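Local coordinates for protein N-acetyltransferase (Trypanosoma brucei, PDB 3I3G) that probably transfers the acetyl group of acetyl-CoA to the amino group of D-glucosamine 6-phosphate, an early step toward UDP-N-acetylglucosamine, at residues Ala116-Met119 against Asp120-Ile124; Asn54-Asp57 against Met58-Ala62; Pro106-Arg109 against Gly110-Leu113. One frame throughout, in Å; residues are numbered along the deposited sequence. Where two conformers were deposited one is given.

How the contacts relate
All three contacts are local, between residues a few positions apart. Contact 1, in the middle of helix 113-127, is the most deeply placed and is held by sulfur and aliphatic packing over helical backbone bonds. Contact 3 is the loop that leads into the same helix; it lies at the surface, and its chemistry is that of a turn, with glycines, bound waters and backbone carbonyls. Contact 2, also at the surface, adds a salt bridge along the last turns of helix 49-61 and lies against the second subunit. Contacts 2 and 3 fall on opposite sides of the chain's centre, their centres about 28 Å apart.

Contact 1. Residues Ala116-Met119 against Asp120-Ile124; sequences ALIM and DLCEI
Met-119 and Ile-118 both meet the sulfur of Cys-122, one helical turn further on. The methyl CE of Met-119 lies 3.9 Å from SG of Cys-122, and CG2 of Ile-118 is 4.1 Å from the same SG. Small, polarisable and only weakly polar, a cysteine suits a place where two apolar side chains converge. Met-119 reaches it by doubling back: bends at chi2 (-62°) and chi3 (71°) curl the thioether round, bringing its end toward Cys-122. Ile-118 needs no such bend, because its CG2 branch stands opposite the backbone N and points along the helix toward SG.

Beneath these side chains runs regular alpha-helical bonding. Cys-122 N donates to Ile-118 O at 2.9 Å, and Glu-123 N to Met-119 O at 2.9 Å; the bonds from Asp-120 to Ala-116 and from Leu-121 to Leu-117 complete the turn. The side-chain carbons pack against this frame, with CG of Leu-121 3.4 Å from Leu-117 O.

Further out, the helix divides its faces by residue type. Leu-117 and Leu-121 are buried on the sheet, both touching Ala-81 of strand 76-86, while Ile-118 reaches Ile-99 and Val-102 of strand 96-104 and also Phe-150. The end of Asp-120 leads away from the turn, and OD2 forms a salt bridge with Lys-67 of strand 65-71, which probably offsets the charge of both partners. Cys-122 also packs on Leu-159 of the second subunit. An apolar face laid over a sheet is what the crossover helix of a beta-alpha-beta unit requires, and here helix 113-127 joins the parallel strands 96-104 and 132-137 in the GNAT fold.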
ATOM      1  N   ALA A 116      11.893  -1.374 -17.181  1.00 17.55           N
ATOM      2  CA  ALA A 116      11.768   0.063 -17.401  1.00 17.32           C
ATOM      3  C   ALA A 116      10.730   0.680 -16.466  1.00 17.19           C
ATOM      4  O   ALA A 116      10.969   1.724 -15.861  1.00 17.10           O
ATOM      5  CB  ALA A 116      11.416   0.349 -18.853  1.00 17.32           C
ATOM      6  N   LEU A 117       9.578   0.028 -16.357  1.00 17.05           N
ATOM      7  CA  LEU A 117       8.507   0.509 -15.489  1.00 16.99           C
ATOM      8  C   LEU A 117       8.950   0.571 -14.030  1.00 17.02           C
ATOM      9  O   LEU A 117       8.787   1.594 -13.366  1.00 16.94           O
ATOM     10  CB  LEU A 117       7.266  -0.377 -15.628  1.00 16.95           C
ATOM     11  CG  LEU A 117       6.436  -0.178 -16.899  1.00 16.78           C
ATOM     12  CD1 LEU A 117       5.453  -1.324 -17.095  1.00 16.79           C
ATOM     13  CD2 LEU A 117       5.711   1.155 -16.856  1.00 16.89           C
ATOM     14  N   ILE A 118       9.512  -0.528 -13.536  1.00 17.11           N
ATOM     15  CA  ILE A 118       9.957  -0.598 -12.146  1.00 17.28           C
ATOM     16  C   ILE A 118      11.021   0.454 -11.834  1.00 17.46           C
ATOM     17  O   ILE A 118      10.930   1.162 -10.832  1.00 17.40           O
ATOM     18  CB  ILE A 118      10.496  -1.996 -11.793  1.00 17.23           C
ATOM     19  CG1 ILE A 118       9.392  -3.045 -11.951  1.00 17.19           C
ATOM     20  CG2 ILE A 118      11.048  -2.010 -10.377  1.00 17.24           C
ATOM     21  CD1 ILE A 118       8.173  -2.795 -11.082  1.00 17.13           C
ATOM     22  N   MET A 119      12.029   0.550 -12.695  1.00 17.70           N
ATOM     23  CA  MET A 119      13.094   1.530 -12.510  1.00 18.08           C
ATOM     24  C   MET A 119      12.529   2.945 -12.467  1.00 17.96           C
ATOM     25  O   MET A 119      12.929   3.758 -11.635  1.00 17.92           O
ATOM     26  CB  MET A 119      14.137   1.411 -13.623  1.00 18.34           C
ATOM     27  CG  MET A 119      14.953   0.129 -13.576  1.00 19.49           C
ATOM     28  SD  MET A 119      15.930  -0.026 -12.066  1.00 23.00           S
ATOM     29  CE  MET A 119      14.647  -0.327 -10.854  1.00 22.21           C
ATOM     30  N   ASP A 120      11.592   3.231 -13.366  1.00 17.91           N
ATOM     31  CA  ASP A 120      10.948   4.538 -13.412  1.00 17.97           C
ATOM     32  C   ASP A 120      10.307   4.873 -12.070  1.00 17.99           C
ATOM     33  O   ASP A 120      10.513   5.958 -11.528  1.00 17.96           O
ATOM     34  CB  ASP A 120       9.889   4.575 -14.516  1.00 17.97           C
ATOM     35  CG  ASP A 120       9.287   5.956 -14.702  1.00 18.02           C
ATOM     36  OD1 ASP A 120      10.052   6.916 -14.932  1.00 18.08           O
ATOM     37  OD2 ASP A 120       8.048   6.081 -14.628  1.00 18.30           O
ATOM     38  N   LEU A 121       9.528   3.935 -11.540  1.00 18.07           N
ATOM     39  CA  LEU A 121       8.834   4.146 -10.275  1.00 18.29           C
ATOM     40  C   LEU A 121       9.814   4.290  -9.116  1.00 18.54           C
ATOM     41  O   LEU A 121       9.564   5.037  -8.169  1.00 18.52           O
ATOM     42  CB  LEU A 121       7.845   3.009 -10.005  1.00 18.18           C
ATOM     43  CG  LEU A 121       6.686   2.897 -10.996  1.00 18.04           C
ATOM     44  CD1 LEU A 121       5.651   1.894 -10.510  1.00 17.61           C
ATOM     45  CD2 LEU A 121       6.048   4.259 -11.221  1.00 18.11           C
ATOM     46  N   CYS A 122      10.930   3.572  -9.190  1.00 18.93           N
ATOM     47  CA  CYS A 122      11.956   3.663  -8.159  1.00 19.34           C
ATOM     48  C   CYS A 122      12.590   5.047  -8.153  1.00 19.62           C
ATOM     49  O   CYS A 122      12.895   5.597  -7.095  1.00 19.64           O
ATOM     50  CB  CYS A 122      13.031   2.593  -8.362  1.00 19.28           C
ATOM     51  SG  CYS A 122      12.522   0.931  -7.883  1.00 19.48           S
ATOM     52  N   GLU A 123      12.789   5.607  -9.342  1.00 20.02           N
ATOM     53  CA  GLU A 123      13.356   6.944  -9.463  1.00 20.47           C
ATOM     54  C   GLU A 123      12.400   7.985  -8.889  1.00 20.55           C
ATOM     55  O   GLU A 123      12.811   8.880  -8.151  1.00 20.52           O
ATOM     56  CB  GLU A 123      13.684   7.264 -10.922  1.00 20.58           C
ATOM     57  CG  GLU A 123      14.148   8.694 -11.148  1.00 21.51           C
ATOM     58  CD  GLU A 123      15.304   9.081 -10.245  1.00 22.62           C
ATOM     59  OE1 GLU A 123      16.113   8.193  -9.895  1.00 23.25           O
ATOM     60  OE2 GLU A 123      15.404  10.274  -9.885  1.00 23.35           O
ATOM     61  N   ILE A 124      11.122   7.863  -9.230  1.00 20.67           N
ATOM     62  CA  ILE A 124      10.109   8.751  -8.678  1.00 20.87           C
ATOM     63  C   ILE A 124      10.115   8.661  -7.157  1.00 21.04           C
ATOM     64  O   ILE A 124      10.127   9.677  -6.464  1.00 21.05           O
ATOM     65  CB  ILE A 124       8.706   8.410  -9.208  1.00 20.81           C
ATOM     66  CG1 ILE A 124       8.643   8.632 -10.721  1.00 20.82           C
ATOM     67  CG2 ILE A 124       7.653   9.250  -8.499  1.00 20.89           C
ATOM     68  CD1 ILE A 124       7.332   8.210 -11.350  1.00 20.66           C
TER

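Contact 2. Residues Asn54-Asp57 against Met58-Ala62; sequences NIAD and MRRRA
The guanidinium of Arg-60 is turned back over the preceding turn of its helix, so that one face lies against Ala-56 O and Asp-57 CA. Each sits 3.6 Å above the plane and toward the rim of the group. On that same side, NH1 of Arg-60 is 3.9 Å from Ala-56 CB, a methyl small enough for the arginine to fold close over the backbone. NH2 forms the salt bridge, reaching OD1 of Asp-57 at a short 2.6 Å. The carboxylate plane stands 79° from the guanidinium plane, and OD2 of Asp-57 is 3.7 Å from NH2 of Arg-60: this is a one-pronged, nearly perpendicular contact, unlike the flat two-pronged kind. Asp-57 has a chi1 of -107°, well off a staggered value, a probable cost of bringing its short side chain to the arginine. An Asp and an Arg three residues apart can pair in this way along an exposed helix face.

The backbone repeats the alpha-helical pattern, including Arg-60 N to Ala-56 O at 3.0 Å. On another face, CG2 of Ile-55 lies 3.9 Å from CD of Arg-59, touching the aliphatic part of this buried arginine.

That arginine places the contact in the assembly. Its NH2 donates to Pro-87 O of the second subunit, while Ile-55 packs on Lys-88 and Ala-56 on Phe-89, both of the second subunit. Helix 49-61 thus lies against the partner chain on one side, and on its own chain Arg-59 NH1 makes a weak hydrogen bond to Thr-66 in the following strand 65-71.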
ATOM      1  N   ASN A  54     -14.278   7.498 -13.078  1.00 17.12           N
ATOM      2  CA  ASN A  54     -14.486   7.722 -11.652  1.00 17.37           C
ATOM      3  C   ASN A  54     -13.434   7.023 -10.799  1.00 17.27           C
ATOM      4  O   ASN A  54     -12.967   7.571  -9.802  1.00 17.36           O
ATOM      5  CB  ASN A  54     -15.887   7.278 -11.234  1.00 17.50           C
ATOM      6  CG  ASN A  54     -16.963   8.231 -11.711  1.00 18.10           C
ATOM      7  OD1 ASN A  54     -16.667   9.330 -12.181  1.00 18.96           O
ATOM      8  ND2 ASN A  54     -18.218   7.818 -11.590  1.00 18.96           N
ATOM      9  N   ILE A  55     -13.069   5.809 -11.196  1.00 17.21           N
ATOM     10  CA  ILE A  55     -12.040   5.056 -10.490  1.00 17.19           C
ATOM     11  C   ILE A  55     -10.686   5.746 -10.619  1.00 17.31           C
ATOM     12  O   ILE A  55      -9.951   5.881  -9.641  1.00 17.19           O
ATOM     13  CB  ILE A  55     -11.934   3.616 -11.019  1.00 17.12           C
ATOM     14  CG1 ILE A  55     -13.224   2.846 -10.725  1.00 17.01           C
ATOM     15  CG2 ILE A  55     -10.737   2.911 -10.401  1.00 16.95           C
ATOM     16  CD1 ILE A  55     -13.305   1.501 -11.413  1.00 16.99           C
ATOM     17  N   ALA A  56     -10.361   6.180 -11.833  1.00 17.47           N
ATOM     18  CA  ALA A  56      -9.122   6.907 -12.072  1.00 17.79           C
ATOM     19  C   ALA A  56      -9.073   8.148 -11.188  1.00 18.07           C
ATOM     20  O   ALA A  56      -8.018   8.517 -10.676  1.00 18.03           O
ATOM     21  CB  ALA A  56      -9.004   7.291 -13.539  1.00 17.73           C
ATOM     22  N   ASP A  57     -10.226   8.785 -11.009  1.00 18.48           N
ATOM     23  CA  ASP A  57     -10.329   9.944 -10.132  1.00 18.96           C
ATOM     24  C   ASP A  57     -10.016   9.597  -8.685  1.00 19.11           C
ATOM     25  O   ASP A  57      -9.219  10.272  -8.034  1.00 19.15           O
ATOM     26  CB  ASP A  57     -11.720  10.566 -10.215  1.00 19.11           C
ATOM     27  CG  ASP A  57     -11.722  11.874 -10.964  1.00 19.86           C
ATOM     28  OD1 ASP A  57     -11.538  11.854 -12.199  1.00 20.52           O
ATOM     29  OD2 ASP A  57     -11.903  12.925 -10.312  1.00 20.95           O
ATOM     30  N   MET A  58     -10.630   8.552  -8.214  1.00 19.32           N
ATOM     31  CA  MET A  58     -10.467   8.131  -6.849  0.50 19.43           C
ATOM     32  C   MET A  58      -8.986   7.809  -6.620  1.00 19.49           C
ATOM     33  O   MET A  58      -8.447   8.158  -5.626  1.00 19.43           O
ATOM     34  CB  MET A  58     -11.349   6.968  -6.539  0.50 19.47           C
ATOM     35  CG  MET A  58     -12.797   7.248  -6.609  0.50 19.72           C
ATOM     36  SD  MET A  58     -13.349   8.353  -5.302  0.50 20.26           S
ATOM     37  CE  MET A  58     -12.955   9.874  -5.934  0.50 20.07           C
ATOM     38  N   ARG A  59      -8.356   7.164  -7.577  1.00 19.56           N
ATOM     39  CA  ARG A  59      -6.954   6.772  -7.474  1.00 19.75           C
ATOM     40  C   ARG A  59      -6.027   7.984  -7.400  1.00 20.02           C
ATOM     41  O   ARG A  59      -5.092   8.006  -6.599  1.00 20.05           O
ATOM     42  CB  ARG A  59      -6.560   5.844  -8.628  1.00 19.64           C
ATOM     43  CG  ARG A  59      -7.142   4.441  -8.503  1.00 19.33           C
ATOM     44  CD  ARG A  59      -6.928   3.612  -9.764  1.00 18.99           C
ATOM     45  NE  ARG A  59      -5.514   3.383 -10.050  1.00 18.52           N
ATOM     46  CZ  ARG A  59      -4.790   2.401  -9.522  1.00 18.52           C
ATOM     47  NH1 ARG A  59      -3.511   2.270  -9.846  1.00 18.39           N
ATOM     48  NH2 ARG A  59      -5.340   1.551  -8.665  1.00 18.49           N
ATOM     49  N   ARG A  60      -6.287   8.991  -8.227  1.00 20.35           N
ATOM     50  CA  ARG A  60      -5.508  10.225  -8.170  1.00 20.80           C
ATOM     51  C   ARG A  60      -5.686  10.906  -6.819  1.00 20.87           C
ATOM     52  O   ARG A  60      -4.743  11.478  -6.270  1.00 20.83           O
ATOM     53  CB  ARG A  60      -5.904  11.183  -9.295  1.00 20.91           C
ATOM     54  CG  ARG A  60      -5.287  10.852 -10.643  1.00 21.79           C
ATOM     55  CD  ARG A  60      -5.460  12.008 -11.620  1.00 22.88           C
ATOM     56  NE  ARG A  60      -6.847  12.458 -11.688  1.00 23.85           N
ATOM     57  CZ  ARG A  60      -7.768  11.914 -12.475  1.00 24.19           C
ATOM     58  NH1 ARG A  60      -7.448  10.900 -13.264  1.00 24.46           N
ATOM     59  NH2 ARG A  60      -9.009  12.385 -12.471  1.00 24.53           N
ATOM     60  N   ARG A  61      -6.904  10.840  -6.288  1.00 20.99           N
ATOM     61  CA  ARG A  61      -7.211  11.407  -4.980  1.00 21.11           C
ATOM     62  C   ARG A  61      -6.391  10.730  -3.888  1.00 20.87           C
ATOM     63  O   ARG A  61      -6.049  11.349  -2.880  1.00 20.96           O
ATOM     64  CB  ARG A  61      -8.702  11.259  -4.672  1.00 21.39           C
ATOM     65  CG  ARG A  61      -9.599  12.152  -5.507  1.00 22.30           C
ATOM     66  CD  ARG A  61      -9.283  13.614  -5.254  1.00 24.00           C
ATOM     67  NE  ARG A  61     -10.312  14.502  -5.780  1.00 25.22           N
ATOM     68  CZ  ARG A  61     -10.331  15.816  -5.584  1.00 25.83           C
ATOM     69  NH1 ARG A  61      -9.375  16.394  -4.873  1.00 26.41           N
ATOM     70  NH2 ARG A  61     -11.307  16.553  -6.098  1.00 26.21           N
ATOM     71  N   ALA A  62      -6.085   9.455  -4.098  1.00 20.50           N
ATOM     72  CA  ALA A  62      -5.296   8.686  -3.144  1.00 20.14           C
ATOM     73  C   ALA A  62      -3.802   8.906  -3.365  1.00 19.81           C
ATOM     74  O   ALA A  62      -2.969   8.296  -2.694  1.00 19.91           O
ATOM     75  CB  ALA A  62      -5.640   7.207  -3.244  1.00 20.13           C
TER

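Contact 3. Residues Pro106-Arg109 against Gly110-Leu113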
ATOM      1  N   PRO A 106       1.826  -9.839 -22.798  1.00 19.61           N
ATOM      2  CA  PRO A 106       2.640 -10.998 -23.150  1.00 19.95           C
ATOM      3  C   PRO A 106       3.354 -10.820 -24.488  1.00 20.20           C
ATOM      4  O   PRO A 106       4.448 -11.350 -24.680  1.00 20.34           O
ATOM      5  CB  PRO A 106       1.619 -12.144 -23.235  1.00 19.97           C
ATOM      6  CG  PRO A 106       0.268 -11.497 -23.188  1.00 19.87           C
ATOM      7  CD  PRO A 106       0.447 -10.215 -22.456  1.00 19.67           C
ATOM      8  N   SER A 107       2.739 -10.074 -25.399  1.00 20.53           N
ATOM      9  CA  SER A 107       3.331  -9.830 -26.710  1.00 20.87           C
ATOM     10  C   SER A 107       4.637  -9.049 -26.600  1.00 21.03           C
ATOM     11  O   SER A 107       5.465  -9.080 -27.510  1.00 21.04           O
ATOM     12  CB  SER A 107       2.350  -9.080 -27.613  1.00 20.86           C
ATOM     13  OG  SER A 107       1.218  -9.880 -27.911  1.00 21.18           O
ATOM     14  N   TYR A 108       4.816  -8.353 -25.481  1.00 21.29           N
ATOM     15  CA  TYR A 108       6.010  -7.540 -25.266  1.00 21.59           C
ATOM     16  C   TYR A 108       6.938  -8.153 -24.221  1.00 21.87           C
ATOM     17  O   TYR A 108       7.754  -7.458 -23.619  1.00 21.90           O
ATOM     18  CB  TYR A 108       5.621  -6.116 -24.862  1.00 21.50           C
ATOM     19  CG  TYR A 108       5.120  -5.282 -26.018  1.00 21.39           C
ATOM     20  CD1 TYR A 108       5.952  -4.371 -26.653  1.00 21.12           C
ATOM     21  CD2 TYR A 108       3.820  -5.415 -26.486  1.00 21.19           C
ATOM     22  CE1 TYR A 108       5.502  -3.610 -27.714  1.00 21.03           C
ATOM     23  CE2 TYR A 108       3.362  -4.658 -27.549  1.00 21.18           C
ATOM     24  CZ  TYR A 108       4.208  -3.757 -28.157  1.00 21.03           C
ATOM     25  OH  TYR A 108       3.758  -2.999 -29.216  1.00 21.07           O
ATOM     26  N   ARG A 109       6.815  -9.454 -24.096  1.00 22.20           N
ATOM     27  CA  ARG A 109       7.566 -10.271 -23.167  1.00 22.57           C
ATOM     28  C   ARG A 109       9.073 -10.183 -23.363  1.00 22.53           C
ATOM     29  O   ARG A 109       9.845 -10.546 -22.545  1.00 22.69           O
ATOM     30  CB  ARG A 109       7.092 -11.728 -23.288  1.00 22.74           C
ATOM     31  CG  ARG A 109       7.209 -12.350 -24.680  1.00 23.49           C
ATOM     32  CD  ARG A 109       6.560 -13.706 -24.715  1.00 24.75           C
ATOM     33  NE  ARG A 109       6.682 -14.363 -25.999  1.00 25.69           N
ATOM     34  CZ  ARG A 109       5.830 -14.158 -26.998  1.00 26.35           C
ATOM     35  NH1 ARG A 109       4.839 -13.298 -26.812  1.00 26.63           N
ATOM     36  NH2 ARG A 109       5.990 -14.761 -28.170  1.00 26.79           N
ATOM     37  N   GLY A 110       9.456  -9.655 -24.491  1.00 22.51           N
ATOM     38  CA  GLY A 110      10.861  -9.587 -24.878  1.00 22.32           C
ATOM     39  C   GLY A 110      11.350  -8.165 -25.075  1.00 22.15           C
ATOM     40  O   GLY A 110      12.428  -7.940 -25.626  1.00 22.24           O
ATOM     41  N   ALA A 111      10.559  -7.201 -24.617  1.00 21.89           N
ATOM     42  CA  ALA A 111      10.873  -5.793 -24.832  1.00 21.59           C
ATOM     43  C   ALA A 111      11.494  -5.127 -23.605  1.00 21.34           C
ATOM     44  O   ALA A 111      11.976  -3.997 -23.683  1.00 21.41           O
ATOM     45  CB  ALA A 111       9.626  -5.036 -25.277  1.00 21.60           C
ATOM     46  N   GLY A 112      11.478  -5.828 -22.475  1.00 21.01           N
ATOM     47  CA  GLY A 112      12.045  -5.298 -21.237  1.00 20.48           C
ATOM     48  C   GLY A 112      11.254  -4.137 -20.661  1.00 20.13           C
ATOM     49  O   GLY A 112      11.820  -3.233 -20.046  1.00 20.10           O
ATOM     50  N   LEU A 113       9.942  -4.120 -20.865  1.00 19.70           N
ATOM     51  CA  LEU A 113       9.082  -3.079 -20.327  1.00 19.33           C
ATOM     52  C   LEU A 113       8.978  -3.151 -18.802  1.00 19.09           C
ATOM     53  O   LEU A 113       8.890  -2.163 -18.165  1.00 19.02           O
ATOM     54  CB  LEU A 113       7.693  -3.123 -20.927  1.00 19.33           C
ATOM     55  CG  LEU A 113       7.578  -3.109 -22.455  1.00 19.28           C
ATOM     56  CD1 LEU A 113       6.199  -2.897 -22.891  1.00 19.17           C
ATOM     57  CD2 LEU A 113       8.487  -2.179 -23.027  1.00 19.40           C
TER
HETATM   58  O   HOH W   1       8.187  -8.820 -27.255  1.00 22.82           O
HETATM   59  O   HOH W   2       8.514  -6.625 -21.347  1.00 16.09           O
HETATM   60  O   HOH W   3      11.612  -8.538 -21.410  1.00 34.80           O
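Tyr-108 O accepts from Ala-111 N at 3.0 Å, closing a type I beta turn that leads into helix 113-127. The run from Arg-109 onward fits the Arg-x-x-Gly-x-Gly/Ala signature of GNAT enzymes, the loop that in relatives receives the pyrophosphate of acetyl-CoA on its backbone N-H groups.

The tyrosine side chain ties this turn to the sheet. Its CB lies 3.8 Å from CD1 of Leu-113, the first residue of the helix, and the next atom, CG, is still close to that methyl. One step on, CD1 of Tyr-108 meets CB of Ala-111 at 4.0 Å, the methyl approaching the ring at its edge and near its plane. Beyond these, the side chain packs among Val-78, Arg-76, His-71 and Leu-21, so a large aromatic residue suits the place where loop and strands meet. Leu-113 is buried beside it, on Phe-69 and Val-78.

Gly-112 is the N-cap, and its positive phi of 69° is easily borne without a side chain. Water bridges the loop to this helix start: one molecule donates to Tyr-108 O at a short 2.5 Å and accepts from Leu-113 N, and another links Arg-109 O to Gly-112 N. As in relatives, N-H groups of this loop and helix start may be among those that meet the phosphates when the coenzyme binds.

Arg-109 turns the other way. With chi1 at 58°, its CG is tucked between the backbone N and the carbonyl carbon, and the extended chain then carries NH1 to Pro-106 O at 2.9 Å. Arg-109 N bonds to the same Pro-106 O at 3.1 Å, from the opposite face of the carbonyl plane.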